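Local coordinates for protein polyporopepsin (PDB 1WKR) that cleaves peptide bonds as a pepsin-like aspartic endopeptidase of broad specificity with milk-clotting activity, at residues R244-T247 and A248-A251; E266-A269 and N270-I273; I125-V128 and T129-L132; V319-T323 and N324-G328; G283-A286 and S287-Y290. All coordinates share one frame; numbering follows the deposited sequence.

In the fold
Along the chain the order is interaction 3, 1, 2, 5 and 4. Interactions 1, 2 and 5 form one cluster, with centres about 11 to 16 Å apart. They reach the same sheet, in which strands 243-245 and 289-295 are neighbours, and Tyr250 and Ile273 tie 244-251 and 283-290 to 266-273. Interaction 3 lies on the other side of the chain's centre from this cluster, about 45 Å from interaction 1 between centres. Interaction 4, the hairpin of strands 316-321 and 326-331, is about 14 Å from interaction 3 between centres and touches it through Thr322 and Asp130. The cluster lies away from the catalytic aspartates. Interactions 3 and 4 lie nearer, with the Tyr320 side chain about 7 Å from that of Asp212.

Interaction 1 of 5, residues R244-T247 and A248-A251; sequences RLTT and AQYA
Thr246 and Gln249 hold each other by two reciprocal bonds. The backbone N of Thr246 donates to Gln249 OE1 at 3.0 Å, almost straight at 170°, and reaches the oxygen tilted from its carbonyl plane. In return Gln249 N donates to Thr246 OG1, also at 3.0 Å. The threonine torsion (chi1 64°) sets OG1 between its own backbone N and carbonyl carbon, from where it faces the first turn. The glutamine chain runs extended beyond CG and passes OG1, with CG 3.2 Å from it. A water donates to both Gln249 OE1 and Arg244 O, so the amide oxygen accepts two hydrogen bonds. Leu245 lies against both Gln249 and Tyr250, its CD2 3.8 Å from Gln249 OE1 and its CD1 3.9 Å from Tyr250 CA. Tyr250 N to Thr246 O, 2.9 Å, closes the first helical turn. Replacing Gln249 with an alanine would probably leave Thr246 N without its acceptor and the water with one partner fewer. Further out, Leu245 packs on Val289 and Leu291 of strand 289-295, and Tyr250 OH bonds Asn270. The whole is a capping box, with Thr246 as N-cap, where strand 243-245 turns into helix 247-251.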
loop_
_atom_site.group_PDB
_atom_site.type_symbol
_atom_site.label_atom_id
_atom_site.label_comp_id
_atom_site.label_asym_id
_atom_site.label_seq_id
_atom_site.Cartn_x
_atom_site.Cartn_y
_atom_site.Cartn_z
ATOM N N ARG A 244 -20.807 -8.524 4.880
ATOM C CA ARG A 244 -21.270 -9.668 4.113
ATOM C C ARG A 244 -22.530 -9.289 3.327
ATOM O O ARG A 244 -23.376 -8.554 3.789
ATOM C CB ARG A 244 -21.568 -10.876 4.994
ATOM C CG ARG A 244 -21.926 -12.166 4.285
ATOM C CD ARG A 244 -22.287 -13.425 5.227
ATOM N NE ARG A 244 -22.965 -14.537 4.362
ATOM C CZ ARG A 244 -22.495 -15.728 4.184
ATOM N NH1 ARG A 244 -21.407 -16.261 4.817
ATOM N NH2 ARG A 244 -23.057 -16.485 3.246
ATOM N N LEU A 245 -22.620 -9.869 2.113
ATOM C CA LEU A 245 -23.815 -9.758 1.269
ATOM C C LEU A 245 -24.399 -11.191 1.082
ATOM O O LEU A 245 -23.711 -12.137 1.000
ATOM C CB LEU A 245 -23.428 -9.250 -0.158
ATOM C CG LEU A 245 -22.856 -7.842 -0.207
ATOM C CD1 LEU A 245 -22.603 -7.489 -1.684
ATOM C CD2 LEU A 245 -23.834 -6.850 0.424
ATOM N N THR A 246 -25.741 -11.174 0.930
ATOM C CA THR A 246 -26.399 -12.394 0.429
ATOM C C THR A 246 -26.127 -12.577 -1.057
ATOM O O THR A 246 -25.626 -11.704 -1.763
ATOM C CB THR A 246 -27.923 -12.270 0.600
ATOM O OG1 THR A 246 -28.412 -11.195 -0.208
ATOM C CG2 THR A 246 -28.321 -12.037 2.078
ATOM N N THR A 247 -26.522 -13.755 -1.553
ATOM C CA THR A 247 -26.420 -14.038 -2.979
ATOM C C THR A 247 -27.165 -12.981 -3.798
ATOM O O THR A 247 -26.599 -12.436 -4.782
ATOM C CB THR A 247 -27.078 -15.456 -3.208
ATOM O OG1 THR A 247 -26.170 -16.379 -2.639
ATOM C CG2 THR A 247 -27.199 -15.779 -4.704
ATOM N N ALA A 248 -28.364 -12.644 -3.442
ATOM C CA ALA A 248 -29.098 -11.667 -4.177
ATOM C C ALA A 248 -28.468 -10.308 -4.132
ATOM O O ALA A 248 -28.422 -9.531 -5.079
ATOM C CB ALA A 248 -30.563 -11.577 -3.646
ATOM N N GLN A 249 -27.964 -9.905 -2.918
ATOM C CA GLN A 249 -27.368 -8.587 -2.810
ATOM C C GLN A 249 -26.038 -8.513 -3.637
ATOM O O GLN A 249 -25.803 -7.457 -4.196
ATOM C CB GLN A 249 -27.017 -8.308 -1.313
ATOM C CG GLN A 249 -28.331 -8.012 -0.522
ATOM C CD GLN A 249 -28.022 -8.035 0.992
ATOM O OE1 GLN A 249 -27.046 -8.569 1.462
ATOM N NE2 GLN A 249 -28.921 -7.337 1.728
ATOM N N TYR A 250 -25.300 -9.591 -3.731
ATOM C CA TYR A 250 -24.114 -9.568 -4.612
ATOM C C TYR A 250 -24.530 -9.440 -6.068
ATOM O O TYR A 250 -23.961 -8.659 -6.810
ATOM C CB TYR A 250 -23.224 -10.774 -4.399
ATOM C CG TYR A 250 -22.047 -10.741 -5.370
ATOM C CD1 TYR A 250 -21.060 -9.739 -5.286
ATOM C CD2 TYR A 250 -21.953 -11.632 -6.443
ATOM C CE1 TYR A 250 -20.035 -9.624 -6.201
ATOM C CE2 TYR A 250 -20.907 -11.555 -7.363
ATOM C CZ TYR A 250 -19.962 -10.522 -7.223
ATOM O OH TYR A 250 -18.960 -10.432 -8.141
ATOM N N ALA A 251 -25.599 -10.179 -6.452
ATOM C CA ALA A 251 -26.064 -10.061 -7.840
ATOM C C ALA A 251 -26.447 -8.637 -8.202
ATOM O O ALA A 251 -26.270 -8.181 -9.308
ATOM C CB ALA A 251 -27.220 -10.991 -8.073
HETATM O O HOH W 1 -26.117 -9.287 3.894
#

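Interaction 2 of 5, residues E266-A269 and N270-I273; sequences ELTA and NAQI
A short 3-10 turn, residues 270-272, follows the end of strand 263-267, and Leu267 and Thr268 on the strand side meet Ala271 and Gln272 on the turn side. Thr268 OG1 accepts from Ala271 N at 3.3 Å, with the bond fairly straight at 157°. The hydroxyl also lies against the Ala271 methyl. A chi1 of 62° is what turns OG1 to the Ala271 N-H. On the apolar side the Leu267 CD1 methyl sits 3.5 Å from Ala271 CB, and its other branch, CD2, meets Gln272 CG.

The Gln272 side chain, extended beyond CG, reaches back to the strand end. NE2 donates to Leu267 O at 3.2 Å, arriving above that carbonyl's plane, and makes a weak second bond to Thr268 O. The turn itself is drawn by Gln272 N to Ala269 O at 3.0 Å, the i to i+3 bond of a 3-10 helix, while the bond from Gln272 N to Thr268 O is weak.

The Gln272 side-chain amide has outside partners: OE1 meets Tyr228 OH and NE2 also meets Gln254 O. With a leucine in place of Gln272, Leu267 O would probably lose its side-chain donor and Tyr228 OH its amide partner. The Asn270 side-chain amide is held by Asn340 O, Tyr250 OH and Arg315. Ile273 leaves the turn with CG2 3.6 Å from Ala269 O and packs on Val289 and Leu291 of strand 289-295.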
loop_
_atom_site.group_PDB
_atom_site.type_symbol
_atom_site.label_atom_id
_atom_site.label_comp_id
_atom_site.label_asym_id
_atom_site.label_seq_id
_atom_site.Cartn_x
_atom_site.Cartn_y
_atom_site.Cartn_z
ATOM N N GLU A 266 -13.517 2.823 -12.140
ATOM C CA GLU A 266 -14.643 1.982 -11.767
ATOM C C GLU A 266 -14.180 0.747 -11.025
ATOM O O GLU A 266 -13.519 -0.151 -11.622
ATOM C CB GLU A 266 -15.394 1.613 -13.020
ATOM C CG GLU A 266 -16.645 0.754 -12.696
ATOM C CD GLU A 266 -17.490 0.407 -13.850
ATOM O OE1 GLU A 266 -17.296 0.948 -15.027
ATOM O OE2 GLU A 266 -18.457 -0.364 -13.699
ATOM N N LEU A 267 -14.453 0.693 -9.734
ATOM C CA LEU A 267 -14.187 -0.496 -8.895
ATOM C C LEU A 267 -15.456 -1.372 -8.956
ATOM O O LEU A 267 -16.515 -1.070 -8.363
ATOM C CB LEU A 267 -13.862 -0.054 -7.471
ATOM C CG LEU A 267 -13.306 -1.155 -6.571
ATOM C CD1 LEU A 267 -11.857 -1.515 -6.938
ATOM C CD2 LEU A 267 -13.377 -0.733 -5.105
ATOM N N THR A 268 -15.356 -2.446 -9.729
ATOM C CA THR A 268 -16.577 -3.231 -10.042
ATOM C C THR A 268 -17.048 -4.018 -8.847
ATOM O O THR A 268 -16.365 -4.132 -7.818
ATOM C CB THR A 268 -16.273 -4.213 -11.198
ATOM O OG1 THR A 268 -15.237 -5.117 -10.724
ATOM C CG2 THR A 268 -15.799 -3.513 -12.475
ATOM N N ALA A 269 -18.255 -4.592 -8.995
ATOM C CA ALA A 269 -18.786 -5.470 -7.954
ATOM C C ALA A 269 -17.798 -6.550 -7.587
ATOM O O ALA A 269 -17.521 -6.766 -6.368
ATOM C CB ALA A 269 -20.099 -6.101 -8.428
ATOM N N ASN A 270 -17.192 -7.230 -8.550
ATOM C CA ASN A 270 -16.297 -8.311 -8.197
ATOM C C ASN A 270 -15.040 -7.779 -7.449
ATOM O O ASN A 270 -14.490 -8.446 -6.556
ATOM C CB ASN A 270 -15.846 -9.100 -9.431
ATOM C CG ASN A 270 -15.107 -10.360 -9.049
ATOM O OD1 ASN A 270 -13.892 -10.459 -9.156
ATOM N ND2 ASN A 270 -15.890 -11.393 -8.658
ATOM N N ALA A 271 -14.588 -6.582 -7.861
ATOM C CA ALA A 271 -13.424 -5.964 -7.195
ATOM C C ALA A 271 -13.732 -5.595 -5.763
ATOM O O ALA A 271 -12.788 -5.363 -4.970
ATOM C CB ALA A 271 -13.031 -4.697 -7.950
ATOM N N GLN A 272 -15.004 -5.471 -5.380
ATOM C CA GLN A 272 -15.396 -5.092 -4.011
ATOM C C GLN A 272 -15.456 -6.246 -3.063
ATOM O O GLN A 272 -15.739 -6.029 -1.886
ATOM C CB GLN A 272 -16.759 -4.388 -4.045
ATOM C CG GLN A 272 -16.676 -2.955 -4.612
ATOM C CD GLN A 272 -18.055 -2.388 -4.844
ATOM O OE1 GLN A 272 -18.835 -2.198 -3.903
ATOM N NE2 GLN A 272 -18.400 -2.161 -6.077
ATOM N N ILE A 273 -15.186 -7.473 -3.531
ATOM C CA ILE A 273 -15.319 -8.668 -2.663
ATOM C C ILE A 273 -13.978 -9.335 -2.476
ATOM O O ILE A 273 -13.076 -9.264 -3.319
ATOM C CB ILE A 273 -16.419 -9.662 -3.163
ATOM C CG1 ILE A 273 -15.906 -10.570 -4.290
ATOM C CG2 ILE A 273 -17.674 -8.877 -3.510
ATOM C CD1 ILE A 273 -16.922 -11.612 -4.718
#

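Interaction 3 of 5, residues I125-V128 and T129-L132; sequences IPTV and TDNL
Pro126 meets the helix first: its CB lies 3.6 Å from Asn131 OD1. A water links the two residues, donating to Pro126 O and accepting from Asn131 ND2. Gln87 is a further partner of both, through its side-chain amide, and ND2 of Asn131 has its main hold there.

Thr127 comes next and carries the contact. It is the N-cap of helix 128-134, and with Asp130 it makes a capping box. Asp130 N donates to Thr127 OG1 at 3.2 Å, nearly straight at 172°. Thr127 N donates back to Asp130 OD2 at 3.3 Å, on the anti side of the oxygen and 34° out of the carboxylate plane. The aspartate torsion (chi1 -72°) turns CG beside its own backbone N, which brings OD2 back over Thr127. The other oxygen, OD1, bonds Asn141 ND2. A negative charge here would probably interact well with the positive end of the helix dipole. Thr127 O then accepts from Asn131 N at 2.9 Å.

Val128 begins the helix, and its O accepts from Leu132 N at 3.0 Å. The Leu132 side chain lies against that oxygen, with CG 3.3 Å from Val128 O. Val128 and Leu132 both rest on Ile84 of strand 82-96. Val128 also touches Leu79 of strand 67-79, while Thr129 and Leu132 pack on Phe162 of strand 155-162.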
loop_
_atom_site.group_PDB
_atom_site.type_symbol
_atom_site.label_atom_id
_atom_site.label_comp_id
_atom_site.label_asym_id
_atom_site.label_seq_id
_atom_site.Cartn_x
_atom_site.Cartn_y
_atom_site.Cartn_z
ATOM N N ILE A 125 15.085 10.443 6.930
ATOM C CA ILE A 125 15.774 9.206 6.520
ATOM C C ILE A 125 15.460 9.003 5.048
ATOM O O ILE A 125 14.397 8.406 4.704
ATOM C CB ILE A 125 15.352 7.988 7.303
ATOM C CG1 ILE A 125 15.353 8.235 8.828
ATOM C CG2 ILE A 125 16.262 6.827 6.958
ATOM C CD1 ILE A 125 14.744 7.094 9.573
ATOM N N PRO A 126 16.290 9.453 4.105
ATOM C CA PRO A 126 16.069 9.260 2.665
ATOM C C PRO A 126 15.623 7.826 2.371
ATOM O O PRO A 126 16.212 6.846 2.838
ATOM C CB PRO A 126 17.362 9.617 2.029
ATOM C CG PRO A 126 17.965 10.681 2.950
ATOM C CD PRO A 126 17.567 10.232 4.383
ATOM N N THR A 127 14.585 7.694 1.529
ATOM C CA THR A 127 14.022 6.376 1.269
ATOM C C THR A 127 14.780 5.661 0.210
ATOM O O THR A 127 15.665 6.246 -0.473
ATOM C CB THR A 127 12.561 6.544 0.817
ATOM O OG1 THR A 127 12.557 7.206 -0.470
ATOM C CG2 THR A 127 11.718 7.371 1.793
ATOM N N VAL A 128 14.476 4.393 0.026
ATOM C CA VAL A 128 15.123 3.640 -1.052
ATOM C C VAL A 128 14.951 4.322 -2.365
ATOM O O VAL A 128 15.917 4.407 -3.172
ATOM C CB VAL A 128 14.645 2.164 -1.123
ATOM C CG1 VAL A 128 15.120 1.418 0.120
ATOM C CG2 VAL A 128 13.138 2.018 -1.305
ATOM N N THR A 129 13.758 4.878 -2.673
ATOM C CA THR A 129 13.530 5.526 -3.957
ATOM C C THR A 129 14.386 6.802 -4.070
ATOM O O THR A 129 15.020 7.047 -5.094
ATOM C CB THR A 129 12.042 5.902 -4.099
ATOM O OG1 THR A 129 11.261 4.774 -3.628
ATOM C CG2 THR A 129 11.695 6.179 -5.535
ATOM N N ASP A 130 14.403 7.619 -3.000
ATOM C CA ASP A 130 15.222 8.817 -2.977
ATOM C C ASP A 130 16.700 8.502 -3.216
ATOM O O ASP A 130 17.349 9.214 -3.975
ATOM C CB ASP A 130 15.109 9.504 -1.591
ATOM C CG ASP A 130 13.827 10.145 -1.350
ATOM O OD1 ASP A 130 13.104 10.518 -2.279
ATOM O OD2 ASP A 130 13.517 10.338 -0.116
ATOM N N ASN A 131 17.226 7.464 -2.569
ATOM C CA ASN A 131 18.626 7.115 -2.735
ATOM C C ASN A 131 18.944 6.575 -4.096
ATOM O O ASN A 131 20.004 6.901 -4.693
ATOM C CB ASN A 131 19.082 6.141 -1.646
ATOM C CG ASN A 131 19.249 6.810 -0.307
ATOM O OD1 ASN A 131 19.651 7.971 -0.208
ATOM N ND2 ASN A 131 18.939 6.069 0.766
ATOM N N LEU A 132 18.106 5.711 -4.662
ATOM C CA LEU A 132 18.285 5.228 -6.023
ATOM C C LEU A 132 18.387 6.430 -6.975
ATOM O O LEU A 132 19.182 6.371 -7.937
ATOM C CB LEU A 132 17.105 4.362 -6.452
ATOM C CG LEU A 132 17.182 2.935 -5.835
ATOM C CD1 LEU A 132 15.814 2.255 -6.069
ATOM C CD2 LEU A 132 18.288 2.110 -6.466
HETATM O O HOH W 2 18.878 6.428 3.691
#

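Interaction 4 of 5, residues V319-T323 and N324-G328; sequences VYDTT and NKRLG
Asp321 OD2 is gripped by three groups. Arg326 NE donates to it at 2.9 Å in a salt bridge, and Asn324 ND2 donates at the same distance. A water also donates to it and accepts from Arg326 NH2. These bonds sit at the turn of the beta hairpin of strands 316-321 and 326-331, which carries a G1 beta bulge: Lys325 and Arg326 both face Asp321.

The two side-chain donors come to OD2 from the same face of the carboxylate. The amide nitrogen meets it on the syn side. The arginine nitrogen comes from above the plane, and the carboxylate and guanidinium planes stand 70° apart, while the oxygen lies at the guanidinium edge. Arg326 starts from a chi1 of 67° and then runs extended to NE, which carries that nitrogen to the carboxylate. The guanidinium also makes a cation-pi contact with Tyr176. The second carboxylate oxygen, OD1, takes Asn324 N at 3.0 Å, so Asp321 binds the turn at both oxygens. The arginine charge and the two N-H groups of Asn324 would probably stabilise its negative charge.

Backbone bonds pair Asp321 with Arg326 and Val319 with Gly328. On the other face Tyr320 lies beside Leu327. Tyr320 OH bonds Ser318, and its ring meets Trp189 edge-to-face near the catalytic aspartates. Tyr320 CE2 is 3.8 Å from Leu327 CD1.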
loop_
_atom_site.group_PDB
_atom_site.type_symbol
_atom_site.label_atom_id
_atom_site.label_comp_id
_atom_site.label_asym_id
_atom_site.label_seq_id
_atom_site.Cartn_x
_atom_site.Cartn_y
_atom_site.Cartn_z
ATOM N N VAL A 319 1.245 5.085 -9.769
ATOM C CA VAL A 319 2.530 5.754 -9.999
ATOM C C VAL A 319 2.739 6.794 -8.877
ATOM O O VAL A 319 1.950 7.688 -8.724
ATOM C CB VAL A 319 2.600 6.412 -11.376
ATOM C CG1 VAL A 319 4.001 7.029 -11.573
ATOM C CG2 VAL A 319 2.268 5.395 -12.500
ATOM N N TYR A 320 3.852 6.637 -8.167
ATOM C CA TYR A 320 4.174 7.437 -6.988
ATOM C C TYR A 320 5.375 8.317 -7.429
ATOM O O TYR A 320 6.510 7.866 -7.452
ATOM C CB TYR A 320 4.531 6.555 -5.808
ATOM C CG TYR A 320 3.400 5.592 -5.481
ATOM C CD1 TYR A 320 3.297 4.389 -6.132
ATOM C CD2 TYR A 320 2.404 5.946 -4.584
ATOM C CE1 TYR A 320 2.215 3.534 -5.953
ATOM C CE2 TYR A 320 1.297 5.059 -4.356
ATOM C CZ TYR A 320 1.257 3.898 -5.062
ATOM O OH TYR A 320 0.162 3.037 -4.867
ATOM N N ASP A 321 5.060 9.522 -7.903
ATOM C CA ASP A 321 6.072 10.371 -8.566
ATOM C C ASP A 321 6.575 11.437 -7.598
ATOM O O ASP A 321 5.893 12.423 -7.344
ATOM C CB ASP A 321 5.382 10.973 -9.808
ATOM C CG ASP A 321 6.318 11.790 -10.669
ATOM O OD1 ASP A 321 7.430 12.141 -10.224
ATOM O OD2 ASP A 321 5.947 12.105 -11.827
ATOM N N THR A 322 7.732 11.176 -7.030
ATOM C CA THR A 322 8.345 12.160 -6.103
ATOM C C THR A 322 8.851 13.400 -6.805
ATOM O O THR A 322 8.604 14.503 -6.362
ATOM C CB THR A 322 9.506 11.510 -5.311
ATOM O OG1 THR A 322 8.919 10.468 -4.469
ATOM C CG2 THR A 322 10.216 12.559 -4.404
ATOM N N THR A 323 9.502 13.215 -7.954
ATOM C CA THR A 323 10.027 14.377 -8.692
ATOM C C THR A 323 8.941 15.403 -8.935
ATOM O O THR A 323 9.166 16.633 -8.765
ATOM C CB THR A 323 10.626 13.888 -10.007
ATOM O OG1 THR A 323 11.866 13.228 -9.736
ATOM C CG2 THR A 323 10.925 15.051 -10.963
ATOM N N ASN A 324 7.744 14.987 -9.364
ATOM C CA ASN A 324 6.657 15.892 -9.716
ATOM C C ASN A 324 5.631 16.060 -8.595
ATOM O O ASN A 324 4.701 16.809 -8.781
ATOM C CB ASN A 324 5.988 15.419 -11.033
ATOM C CG ASN A 324 6.929 15.534 -12.205
ATOM O OD1 ASN A 324 7.496 16.643 -12.386
ATOM N ND2 ASN A 324 7.162 14.495 -12.917
ATOM N N LYS A 325 5.813 15.377 -7.475
ATOM C CA LYS A 325 4.849 15.419 -6.382
ATOM C C LYS A 325 3.410 15.209 -6.859
ATOM O O LYS A 325 2.509 16.024 -6.718
ATOM C CB LYS A 325 4.927 16.724 -5.542
ATOM C CG LYS A 325 6.268 16.872 -4.771
ATOM C CD LYS A 325 6.436 15.847 -3.710
ATOM C CE LYS A 325 5.304 15.791 -2.641
ATOM N NZ LYS A 325 5.236 17.144 -1.861
ATOM N N ARG A 326 3.220 14.026 -7.485
ATOM C CA ARG A 326 1.927 13.679 -8.071
ATOM C C ARG A 326 1.760 12.170 -7.973
ATOM O O ARG A 326 2.715 11.404 -7.807
ATOM C CB ARG A 326 1.808 14.213 -9.524
ATOM C CG ARG A 326 2.746 13.527 -10.479
ATOM C CD ARG A 326 2.666 14.080 -11.890
ATOM N NE ARG A 326 3.528 13.370 -12.821
ATOM C CZ ARG A 326 3.420 13.402 -14.133
ATOM N NH1 ARG A 326 2.534 14.175 -14.727
ATOM N NH2 ARG A 326 4.239 12.619 -14.877
ATOM N N LEU A 327 0.498 11.745 -8.171
ATOM C CA LEU A 327 0.148 10.329 -8.173
ATOM C C LEU A 327 -0.612 10.037 -9.439
ATOM O O LEU A 327 -1.504 10.786 -9.829
ATOM C CB LEU A 327 -0.716 10.042 -6.918
ATOM C CG LEU A 327 -1.079 8.552 -6.830
ATOM C CD1 LEU A 327 -0.793 7.992 -5.426
ATOM C CD2 LEU A 327 -2.411 8.194 -7.386
ATOM N N GLY A 328 -0.208 8.948 -10.102
ATOM C CA GLY A 328 -0.895 8.502 -11.309
ATOM C C GLY A 328 -1.632 7.196 -11.122
ATOM O O GLY A 328 -1.240 6.329 -10.315
HETATM O O HOH W 3 5.550 10.401 -13.905
#

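Interaction 5 of 5, residues G283-A286 and S287-Y290; sequences GGSA and SSVY
Tyr290 points its ring across the loop at Ser285, so that the hydroxyl oxygen accepts from Ser285 N at 2.9 Å. The bond is nearly straight, at 176°, and the nitrogen lies at the ring edge, near its plane. The contact joins the two sides of the loop that runs into strand 289-295, a strand paired antiparallel with strand 243-245. The ring is put there by its torsion (chi1 -56°), with CG beside the backbone N.

Gly284 lies by the hydroxyl-bearing part of the ring, its CA 3.6 Å from Tyr290 CE2. A CB at Gly284 would probably clash with Tyr290 CE2.

Ser285 and Ser288 turn their hydroxyls to one another. They form a hydrogen bond of 2.6 Å between Ser285 OG and Ser288 OG, in which either may be the donor. With chi1 at 53°, the Ser285 hydroxyl swings to the side where Ser288 OG can meet it. The same rotation leaves Ser285 OG 3.2 Å from Tyr290 OH. This hydroxyl also bonds Arg244 NH1, which comes in from strand 243-245, and the Tyr290 side chain packs on Arg244. Asn279 ND2 joins the loop from outside by bonding both Ser285 O and Ser288 O. At the turn itself the CB of Ser288 sits 3.2 Å from Ser285 O.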
loop_
_atom_site.group_PDB
_atom_site.type_symbol
_atom_site.label_atom_id
_atom_site.label_comp_id
_atom_site.label_asym_id
_atom_site.label_seq_id
_atom_site.Cartn_x
_atom_site.Cartn_y
_atom_site.Cartn_z
ATOM N N GLY A 283 -11.359 -16.185 7.766
ATOM C CA GLY A 283 -12.292 -16.764 8.805
ATOM C C GLY A 283 -13.700 -16.970 8.273
ATOM O O GLY A 283 -14.547 -17.221 8.983
ATOM N N GLY A 284 -13.831 -16.786 6.949
ATOM C CA GLY A 284 -15.187 -16.850 6.337
ATOM C C GLY A 284 -15.515 -18.355 5.860
ATOM O O GLY A 284 -14.623 -19.161 5.925
ATOM N N SER A 285 -16.698 -18.383 5.442
ATOM C CA SER A 285 -17.124 -19.764 4.910
ATOM C C SER A 285 -17.218 -19.766 3.441
ATOM O O SER A 285 -17.236 -18.635 2.782
ATOM C CB SER A 285 -18.371 -20.022 5.379
ATOM O OG SER A 285 -19.606 -18.958 5.157
ATOM N N ALA A 286 -17.156 -20.903 2.819
ATOM C CA ALA A 286 -17.186 -21.032 1.409
ATOM C C ALA A 286 -18.513 -20.592 0.886
ATOM O O ALA A 286 -19.534 -20.609 1.546
ATOM C CB ALA A 286 -16.958 -22.540 0.991
ATOM N N SER A 287 -18.538 -20.188 -0.414
ATOM C CA SER A 287 -19.761 -19.828 -1.179
ATOM C C SER A 287 -20.427 -18.651 -0.423
ATOM O O SER A 287 -21.697 -18.701 -0.211
ATOM C CB SER A 287 -20.737 -20.969 -1.318
ATOM O OG SER A 287 -20.088 -22.018 -2.065
ATOM N N SER A 288 -19.685 -17.781 0.071
ATOM C CA SER A 288 -20.139 -16.568 0.825
ATOM C C SER A 288 -19.417 -15.332 0.287
ATOM O O SER A 288 -18.303 -15.445 -0.192
ATOM C CB SER A 288 -19.725 -16.669 2.291
ATOM O OG SER A 288 -20.223 -17.939 2.852
ATOM N N VAL A 289 -20.131 -14.204 0.317
ATOM C CA VAL A 289 -19.575 -12.937 -0.239
ATOM C C VAL A 289 -19.221 -11.959 0.905
ATOM O O VAL A 289 -20.119 -11.495 1.613
ATOM C CB VAL A 289 -20.613 -12.284 -1.140
ATOM C CG1 VAL A 289 -20.058 -10.947 -1.667
ATOM C CG2 VAL A 289 -20.878 -13.210 -2.335
ATOM N N TYR A 290 -17.934 -11.633 1.018
ATOM C CA TYR A 290 -17.464 -10.666 2.014
ATOM C C TYR A 290 -16.846 -9.494 1.268
ATOM O O TYR A 290 -16.184 -9.653 0.222
ATOM C CB TYR A 290 -16.389 -11.289 2.971
ATOM C CG TYR A 290 -16.932 -12.519 3.643
ATOM C CD1 TYR A 290 -17.803 -12.452 4.673
ATOM C CD2 TYR A 290 -16.523 -13.776 3.206
ATOM C CE1 TYR A 290 -18.350 -13.630 5.329
ATOM C CE2 TYR A 290 -17.000 -14.952 3.868
ATOM C CZ TYR A 290 -17.846 -14.767 4.851
ATOM O OH TYR A 290 -18.344 -16.014 5.462
#